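Local coordinates for protein transcription termination factor FttA (Pyrococcus horikoshii, PDB 3AF5) that probably terminates transcription across the genome by cutting nascent RNA at the exit channel of RNA polymerase and degrading the released RNA from its 5' end, with two zinc ions, at residues D210-L215 against P333-T338; I350-I355 against K382-E387; E612-V617 against F635-R640. All coordinates share one frame; numbering follows the deposited sequence.

From the N terminus, contact 1 comes first: 210-215 waits through 117 residues, rich in helix, until 333-338 returns to it, and the two segments belong to the two different mixed sheets of the metallo-beta-lactamase fold. Contact 2 opens only after that loop has closed, and joins 350-355 to 382-387 over a short excursion. Contact 3 is local, 612-617 and 635-640 being linked by a single helix. The three follow in series, without nesting or crossing. All reach one sheet, in which 335-341 and 349-355 are neighbours. Contacts 1 and 2 share a sulfate; contacts 2 and 3 share a zinc ion held by E387 and E612.

Contact 1: D210-L215 against P333-T338; sequences DESFVL and PDIRLT. With SO4 (sulfate ion), chain F.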
# COMPACT_ATOMS: atom_id res chain seq x y z
N ASP A 210 23.03 -14.93 -6.14
CA ASP A 210 24.18 -15.37 -5.36
C ASP A 210 24.75 -14.24 -4.53
O ASP A 210 25.70 -14.44 -3.80
CB ASP A 210 25.26 -15.94 -6.28
CG ASP A 210 25.76 -14.92 -7.28
OD1 ASP A 210 26.96 -14.58 -7.19
OD2 ASP A 210 24.97 -14.46 -8.14
N GLU A 211 24.14 -13.06 -4.61
CA GLU A 211 24.64 -11.91 -3.87
C GLU A 211 23.59 -11.27 -2.97
O GLU A 211 23.92 -10.69 -1.94
CB GLU A 211 25.16 -10.86 -4.87
CG GLU A 211 25.63 -9.54 -4.27
CD GLU A 211 26.80 -9.72 -3.32
OE1 GLU A 211 27.71 -10.51 -3.67
OE2 GLU A 211 26.83 -9.07 -2.25
N SER A 212 22.32 -11.38 -3.36
CA SER A 212 21.25 -10.74 -2.62
C SER A 212 20.02 -11.59 -2.30
O SER A 212 19.88 -12.72 -2.77
CB SER A 212 20.77 -9.51 -3.40
OG SER A 212 21.82 -8.58 -3.59
N PHE A 213 19.13 -11.01 -1.50
CA PHE A 213 17.89 -11.63 -1.09
C PHE A 213 16.89 -10.52 -0.83
O PHE A 213 17.16 -9.62 -0.01
CB PHE A 213 18.07 -12.43 0.20
CG PHE A 213 18.85 -13.70 0.04
CD1 PHE A 213 18.35 -14.75 -0.72
CD2 PHE A 213 20.10 -13.84 0.65
CE1 PHE A 213 19.08 -15.93 -0.87
CE2 PHE A 213 20.83 -15.02 0.51
CZ PHE A 213 20.32 -16.07 -0.26
N VAL A 214 15.77 -10.54 -1.54
CA VAL A 214 14.73 -9.54 -1.31
C VAL A 214 13.40 -10.26 -1.24
O VAL A 214 13.13 -11.21 -1.99
CB VAL A 214 14.65 -8.44 -2.41
CG1 VAL A 214 16.02 -7.82 -2.63
CG2 VAL A 214 14.09 -9.01 -3.68
N LEU A 215 12.58 -9.80 -0.30
CA LEU A 215 11.27 -10.39 -0.08
C LEU A 215 10.20 -9.47 -0.68
O LEU A 215 10.15 -8.27 -0.38
CB LEU A 215 11.09 -10.57 1.42
CG LEU A 215 9.89 -11.29 2.00
CD1 LEU A 215 9.74 -12.67 1.37
CD2 LEU A 215 10.09 -11.38 3.51
N PRO A 333 23.65 -4.57 -4.43
CA PRO A 333 24.63 -4.59 -5.52
C PRO A 333 24.14 -5.05 -6.90
O PRO A 333 24.63 -4.57 -7.92
CB PRO A 333 25.72 -5.50 -4.98
CG PRO A 333 25.65 -5.26 -3.50
CD PRO A 333 24.16 -5.30 -3.26
N ASP A 334 23.17 -5.95 -6.94
CA ASP A 334 22.70 -6.44 -8.22
C ASP A 334 21.20 -6.34 -8.46
O ASP A 334 20.66 -7.04 -9.32
CB ASP A 334 23.16 -7.89 -8.42
CG ASP A 334 22.56 -8.87 -7.40
OD1 ASP A 334 22.11 -8.44 -6.30
OD2 ASP A 334 22.56 -10.08 -7.69
N ILE A 335 20.53 -5.47 -7.71
CA ILE A 335 19.09 -5.31 -7.89
C ILE A 335 18.62 -3.86 -7.79
O ILE A 335 18.85 -3.19 -6.78
CB ILE A 335 18.30 -6.14 -6.83
CG1 ILE A 335 18.74 -7.60 -6.87
CG2 ILE A 335 16.79 -6.04 -7.10
CD1 ILE A 335 18.09 -8.45 -5.79
N ARG A 336 17.97 -3.37 -8.84
CA ARG A 336 17.44 -2.01 -8.84
C ARG A 336 15.91 -2.11 -8.93
O ARG A 336 15.37 -2.83 -9.76
CB ARG A 336 17.97 -1.20 -10.02
CG ARG A 336 19.45 -0.88 -9.96
CD ARG A 336 19.75 0.43 -10.67
NE ARG A 336 18.94 0.55 -11.88
CZ ARG A 336 19.18 -0.12 -13.00
NH1 ARG A 336 20.22 -0.95 -13.06
NH2 ARG A 336 18.37 0.02 -14.05
N LEU A 337 15.23 -1.37 -8.06
CA LEU A 337 13.77 -1.38 -7.99
C LEU A 337 13.05 -0.20 -8.65
O LEU A 337 13.56 0.91 -8.70
CB LEU A 337 13.37 -1.45 -6.52
CG LEU A 337 11.90 -1.26 -6.17
CD1 LEU A 337 11.11 -2.47 -6.64
CD2 LEU A 337 11.76 -1.08 -4.67
N THR A 338 11.84 -0.46 -9.14
CA THR A 338 10.98 0.55 -9.76
C THR A 338 9.54 0.11 -9.55
O THR A 338 9.18 -1.02 -9.86
CB THR A 338 11.20 0.69 -11.29
OG1 THR A 338 12.58 0.94 -11.56
CG2 THR A 338 10.38 1.85 -11.84
S SO4 F . 16.61 -2.40 -17.26
O1 SO4 F . 17.23 -3.72 -17.12
O2 SO4 F . 17.48 -1.39 -16.63
O3 SO4 F . 16.44 -2.09 -18.69
O4 SO4 F . 15.29 -2.40 -16.61
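E211 opens the contact, laying its aliphatic part against the loop at P333 and D334. Its CG stands anti to the backbone N (chi1 176°), and the bend at chi2 (62°) turns the chain across the P333 ring at about a right angle, with E211 CG 4.1 Å from P333 CB. A glutamate suits this place because its methylenes can pack on the ring while its carboxylate goes on to a salt bridge with R180.

S212 comes next and makes the polar link. Its OG, turned beside the backbone N (chi1 -59°), donates to D334 OD1 over 2.7 Å, meeting that oxygen nearly along its C-O axis, and is also hydrogen-bonded to S332 OG. Serine's short hydroxyl can reach the carboxylate while its CB packs on I335 CD1 at 3.7 Å. The buried D334 carboxylate needs several donors: OD2 is hydrogen-bonded to S186 OG and T209 OG1, a network that should stabilise its negative charge and fix its rotation.

F213 turns to the other side, as alternation along a strand requires, and V214 faces across again. V214 CG1 and I335 CD1 meet tip to tip at 3.8 Å, two branched side chains that favour the extended backbone and pack in the buried interior between the sheets. Farther along the second segment, R336 NH2 donates to O2 of a sulfate ion, 3.1 Å away.

The contact thus bridges the two sheets of the metallo-beta-lactamase sandwich where strands 213-216 and 335-341 begin: V214 also packs on V207 of strand 204-209, whereas I335 touches L353 of strand 349-355.

Contact 2: I350-I355 against K382-E387; sequences IVHLHI and KFPRLE. With ZN (zinc ion), chain M; SO4 (sulfate ion), chain F.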
# COMPACT_ATOMS: atom_id res chain seq x y z
N ILE A 350 3.16 -2.45 -8.97
CA ILE A 350 3.63 -3.63 -9.64
C ILE A 350 5.13 -3.50 -9.40
O ILE A 350 5.70 -2.46 -9.70
CB ILE A 350 3.37 -3.58 -11.14
CG1 ILE A 350 1.87 -3.74 -11.42
CG2 ILE A 350 4.20 -4.66 -11.84
CD1 ILE A 350 1.53 -3.79 -12.91
N VAL A 351 5.76 -4.52 -8.85
CA VAL A 351 7.18 -4.42 -8.57
C VAL A 351 8.04 -4.85 -9.75
O VAL A 351 7.87 -5.94 -10.29
CB VAL A 351 7.54 -5.26 -7.33
CG1 VAL A 351 9.04 -5.29 -7.12
CG2 VAL A 351 6.86 -4.67 -6.11
N HIS A 352 8.94 -3.98 -10.17
CA HIS A 352 9.83 -4.31 -11.28
C HIS A 352 11.27 -4.39 -10.77
O HIS A 352 11.84 -3.39 -10.31
CB HIS A 352 9.73 -3.29 -12.42
CG HIS A 352 10.59 -3.62 -13.59
ND1 HIS A 352 11.94 -3.34 -13.62
CD2 HIS A 352 10.33 -4.32 -14.72
CE1 HIS A 352 12.47 -3.85 -14.72
NE2 HIS A 352 11.52 -4.45 -15.41
N LEU A 353 11.85 -5.58 -10.83
CA LEU A 353 13.21 -5.76 -10.38
C LEU A 353 14.17 -5.87 -11.55
O LEU A 353 14.01 -6.74 -12.42
CB LEU A 353 13.32 -7.01 -9.50
CG LEU A 353 12.49 -7.05 -8.21
CD1 LEU A 353 12.80 -8.34 -7.47
CD2 LEU A 353 12.79 -5.83 -7.32
N HIS A 354 15.14 -4.97 -11.61
CA HIS A 354 16.18 -5.03 -12.64
C HIS A 354 17.25 -5.87 -11.94
O HIS A 354 17.83 -5.41 -10.95
CB HIS A 354 16.77 -3.65 -12.93
CG HIS A 354 18.17 -3.72 -13.47
ND1 HIS A 354 18.45 -3.97 -14.80
CD2 HIS A 354 19.37 -3.68 -12.84
CE1 HIS A 354 19.75 -4.08 -14.96
NE2 HIS A 354 20.34 -3.91 -13.79
N ILE A 355 17.52 -7.07 -12.43
CA ILE A 355 18.52 -7.92 -11.77
C ILE A 355 19.81 -8.17 -12.54
O ILE A 355 19.79 -8.60 -13.70
CB ILE A 355 17.92 -9.29 -11.39
CG1 ILE A 355 16.62 -9.09 -10.60
CG2 ILE A 355 18.92 -10.08 -10.57
CD1 ILE A 355 15.89 -10.38 -10.28
N LYS A 382 3.70 -1.23 -19.64
CA LYS A 382 4.88 -0.88 -20.40
C LYS A 382 6.12 -0.85 -19.49
O LYS A 382 6.20 -0.05 -18.56
CB LYS A 382 4.64 0.47 -21.07
CG LYS A 382 5.63 0.88 -22.15
CD LYS A 382 5.20 2.23 -22.73
CE LYS A 382 6.20 2.80 -23.74
NZ LYS A 382 5.82 4.20 -24.14
N PHE A 383 7.07 -1.73 -19.76
CA PHE A 383 8.29 -1.82 -18.95
C PHE A 383 9.53 -1.65 -19.81
O PHE A 383 9.47 -1.69 -21.04
CB PHE A 383 8.36 -3.18 -18.25
CG PHE A 383 7.21 -3.46 -17.34
CD1 PHE A 383 7.24 -3.02 -16.02
CD2 PHE A 383 6.08 -4.12 -17.81
CE1 PHE A 383 6.15 -3.23 -15.18
CE2 PHE A 383 4.99 -4.33 -16.98
CZ PHE A 383 5.03 -3.89 -15.67
N PRO A 384 10.69 -1.43 -19.17
CA PRO A 384 11.91 -1.28 -19.96
C PRO A 384 12.29 -2.64 -20.55
O PRO A 384 12.09 -2.89 -21.75
CB PRO A 384 12.92 -0.76 -18.94
CG PRO A 384 12.45 -1.37 -17.65
CD PRO A 384 10.95 -1.17 -17.74
N ARG A 385 12.84 -3.52 -19.71
CA ARG A 385 13.25 -4.86 -20.12
C ARG A 385 12.52 -5.85 -19.21
O ARG A 385 12.34 -5.59 -18.02
CB ARG A 385 14.77 -5.01 -19.98
CG ARG A 385 15.51 -4.94 -21.31
CD ARG A 385 16.83 -4.17 -21.24
NE ARG A 385 17.87 -4.85 -20.45
CZ ARG A 385 19.09 -4.36 -20.25
NH1 ARG A 385 19.97 -5.04 -19.52
NH2 ARG A 385 19.44 -3.20 -20.78
N LEU A 386 12.09 -6.98 -19.75
CA LEU A 386 11.34 -7.92 -18.95
C LEU A 386 11.37 -9.37 -19.40
O LEU A 386 10.88 -9.70 -20.47
CB LEU A 386 9.88 -7.47 -18.89
CG LEU A 386 8.89 -8.39 -18.17
CD1 LEU A 386 9.28 -8.47 -16.71
CD2 LEU A 386 7.45 -7.89 -18.33
N GLU A 387 11.93 -10.25 -18.58
CA GLU A 387 11.97 -11.67 -18.92
C GLU A 387 10.84 -12.45 -18.24
O GLU A 387 10.09 -13.17 -18.91
CB GLU A 387 13.33 -12.28 -18.55
CG GLU A 387 13.37 -13.81 -18.63
CD GLU A 387 14.76 -14.41 -18.34
OE1 GLU A 387 15.53 -14.64 -19.30
OE2 GLU A 387 15.08 -14.65 -17.16
ZN ZN M . 15.94 -15.27 -21.18
S SO4 F . 16.61 -2.40 -17.26
O1 SO4 F . 17.23 -3.72 -17.12
O2 SO4 F . 17.48 -1.39 -16.63
O3 SO4 F . 16.44 -2.09 -18.69
O4 SO4 F . 15.29 -2.40 -16.61
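H352 meets F383, P384 and R385 with one imidazole ring, and its conformation decides how. With CG anti to the backbone N (chi1 -178°), the ring reaches from the strand to the loop, and NE2 donates to R385 O over 3.0 Å. The bond is nearly straight, 164° at the hydrogen, and the carbonyl oxygen lies in the ring plane. Histidine suits this buried place because a flat ring can carry a donor at its far edge and still pack through its carbons.

P384 supplies that packing over one face of the imidazole, with its CD 4.0 Å above the plane and offset toward the rim. The F383 ring runs nearly parallel to that of H352, planes at 16°, but is slid so far that they barely overlap: the centroids are 5.7 Å apart, and H352 CD2 touches F383 CD1 at 3.6 Å. F383 CZ goes on to I350, whose CG2 lies anti to the backbone N and approaches at 4.0 Å. Here an aromatic and a branched aliphatic share an apolar patch.

Toward solvent, a sulfate ion, probably from the crystallisation liquor, sits among H354, P384 and R385. H354 ND1 donates to its O1 at 2.6 Å, in the ring plane, while the bent R385 chain lays one face of its guanidinium against the anion and gives NE to G358 O.

Strand 349-355 lies between strands 335-341 and 362-364, and the loop that leads into strand 388-392 passes over its H352 side; on the other side V351 and L353 pack on I253 of strand 251-253.

Contact 3: E612-V617 against F635-R640; sequences ERIITV and FGISTR. With ZN (zinc ion), chain M.
I614 and I637 meet where a beta-alpha-beta unit closes: strands 613-617 and 638-640 are its parallel pair, helix 621-635 makes the crossover, and the strand axes lie 4.8 Å apart and 18° from parallel. The helix ends and G636, with positive phi (62°), a backbone shape that glycine adopts without strain, turns the chain toward the sheet.

I637 is the apolar step into it: its CD1 lies 4.1 Å from I614 CD1, the two side chains crossing obliquely, and its CG2 rests near the E612 carbonyl. Branched isoleucines suit both places, filling the interior beside the helices. S638 suits an exposed margin, where its CB touches E612 O; its carbonyl receives I614 N at 2.9 Å.

T639 turns to the same face as I614, where T639 CG2 lies 4.1 Å from I614 CB. With OG1 set between the backbone N and the carbonyl carbon (chi1 61°), its hydroxyl reaches A628 O of the crossover helix, so this beta-branched residue serves strand and helix together.

R640, itself exposed, completes the ladder beside I615, its backbone N donating to I614 O at 3.1 Å and its long side chain leading away. Just ahead of the first strand, E612 OE2 binds a zinc ion at 2.3 Å, and E387 is another ligand of that ion. At the far end of the ladder T616 N donates to R640 O over 3.0 Å.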
# COMPACT_ATOMS: atom_id res chain seq x y z
N GLU A 612 9.23 -13.73 -21.59
CA GLU A 612 9.63 -15.05 -22.07
C GLU A 612 9.02 -16.12 -21.18
O GLU A 612 8.97 -17.29 -21.55
CB GLU A 612 11.16 -15.18 -22.06
CG GLU A 612 11.84 -14.42 -23.20
CD GLU A 612 13.36 -14.37 -23.07
OE1 GLU A 612 14.03 -13.95 -24.06
OE2 GLU A 612 13.90 -14.74 -22.00
N ARG A 613 8.56 -15.71 -20.01
CA ARG A 613 7.98 -16.63 -19.05
C ARG A 613 6.94 -15.94 -18.16
O ARG A 613 7.12 -14.79 -17.77
CB ARG A 613 9.12 -17.22 -18.22
CG ARG A 613 8.71 -17.88 -16.94
CD ARG A 613 9.87 -18.67 -16.36
NE ARG A 613 11.12 -17.91 -16.33
CZ ARG A 613 12.18 -18.19 -17.09
NH1 ARG A 613 12.13 -19.21 -17.94
NH2 ARG A 613 13.29 -17.47 -17.00
N ILE A 614 5.85 -16.64 -17.86
CA ILE A 614 4.82 -16.09 -16.98
C ILE A 614 4.48 -17.08 -15.86
O ILE A 614 4.21 -18.26 -16.11
CB ILE A 614 3.52 -15.76 -17.76
CG1 ILE A 614 3.75 -14.54 -18.66
CG2 ILE A 614 2.39 -15.48 -16.79
CD1 ILE A 614 2.60 -14.25 -19.63
N ILE A 615 4.49 -16.59 -14.62
CA ILE A 615 4.17 -17.42 -13.46
C ILE A 615 2.88 -16.96 -12.79
O ILE A 615 2.81 -15.84 -12.29
CB ILE A 615 5.33 -17.38 -12.46
CG1 ILE A 615 6.59 -17.91 -13.16
CG2 ILE A 615 5.02 -18.22 -11.25
CD1 ILE A 615 7.82 -17.77 -12.34
N THR A 616 1.87 -17.82 -12.79
CA THR A 616 0.58 -17.47 -12.19
C THR A 616 0.51 -17.82 -10.70
O THR A 616 0.82 -18.94 -10.29
CB THR A 616 -0.57 -18.18 -12.89
OG1 THR A 616 -0.42 -19.59 -12.74
CG2 THR A 616 -0.61 -17.81 -14.37
N VAL A 617 0.06 -16.85 -9.91
CA VAL A 617 -0.05 -17.03 -8.47
C VAL A 617 -1.29 -16.33 -7.96
O VAL A 617 -2.11 -15.83 -8.73
CB VAL A 617 1.13 -16.39 -7.73
CG1 VAL A 617 2.44 -16.99 -8.18
CG2 VAL A 617 1.11 -14.88 -7.98
N PHE A 635 -1.07 -17.71 -26.28
CA PHE A 635 0.06 -16.87 -26.66
C PHE A 635 1.35 -17.66 -26.85
O PHE A 635 2.38 -17.08 -27.20
CB PHE A 635 0.28 -15.80 -25.60
CG PHE A 635 -0.91 -14.94 -25.34
CD1 PHE A 635 -1.26 -13.91 -26.22
CD2 PHE A 635 -1.70 -15.15 -24.21
CE1 PHE A 635 -2.37 -13.11 -25.99
CE2 PHE A 635 -2.82 -14.34 -23.97
CZ PHE A 635 -3.16 -13.32 -24.86
N GLY A 636 1.29 -18.96 -26.59
CA GLY A 636 2.48 -19.78 -26.73
C GLY A 636 3.63 -19.40 -25.82
O GLY A 636 4.78 -19.73 -26.11
N ILE A 637 3.35 -18.71 -24.72
CA ILE A 637 4.40 -18.31 -23.78
C ILE A 637 4.54 -19.38 -22.69
O ILE A 637 3.56 -20.00 -22.30
CB ILE A 637 4.06 -16.97 -23.09
CG1 ILE A 637 4.02 -15.84 -24.12
CG2 ILE A 637 5.07 -16.66 -21.99
CD1 ILE A 637 3.51 -14.53 -23.58
N SER A 638 5.77 -19.61 -22.23
CA SER A 638 5.98 -20.59 -21.17
C SER A 638 5.29 -20.11 -19.91
O SER A 638 5.43 -18.95 -19.52
CB SER A 638 7.46 -20.76 -20.89
OG SER A 638 8.10 -21.43 -21.96
N THR A 639 4.53 -20.99 -19.26
CA THR A 639 3.83 -20.61 -18.04
C THR A 639 3.95 -21.68 -16.97
O THR A 639 4.30 -22.82 -17.25
CB THR A 639 2.32 -20.39 -18.31
OG1 THR A 639 1.74 -21.61 -18.80
CG2 THR A 639 2.09 -19.28 -19.34
N ARG A 640 3.65 -21.31 -15.73
CA ARG A 640 3.67 -22.25 -14.62
C ARG A 640 2.92 -21.74 -13.41
O ARG A 640 3.05 -20.58 -13.03
CB ARG A 640 5.10 -22.58 -14.20
CG ARG A 640 5.14 -23.44 -12.93
CD ARG A 640 6.47 -24.07 -12.77
NE ARG A 640 6.79 -24.85 -13.97
CZ ARG A 640 8.02 -25.06 -14.42
NH1 ARG A 640 9.07 -24.54 -13.77
NH2 ARG A 640 8.20 -25.77 -15.53
ZN ZN M . 15.94 -15.27 -21.18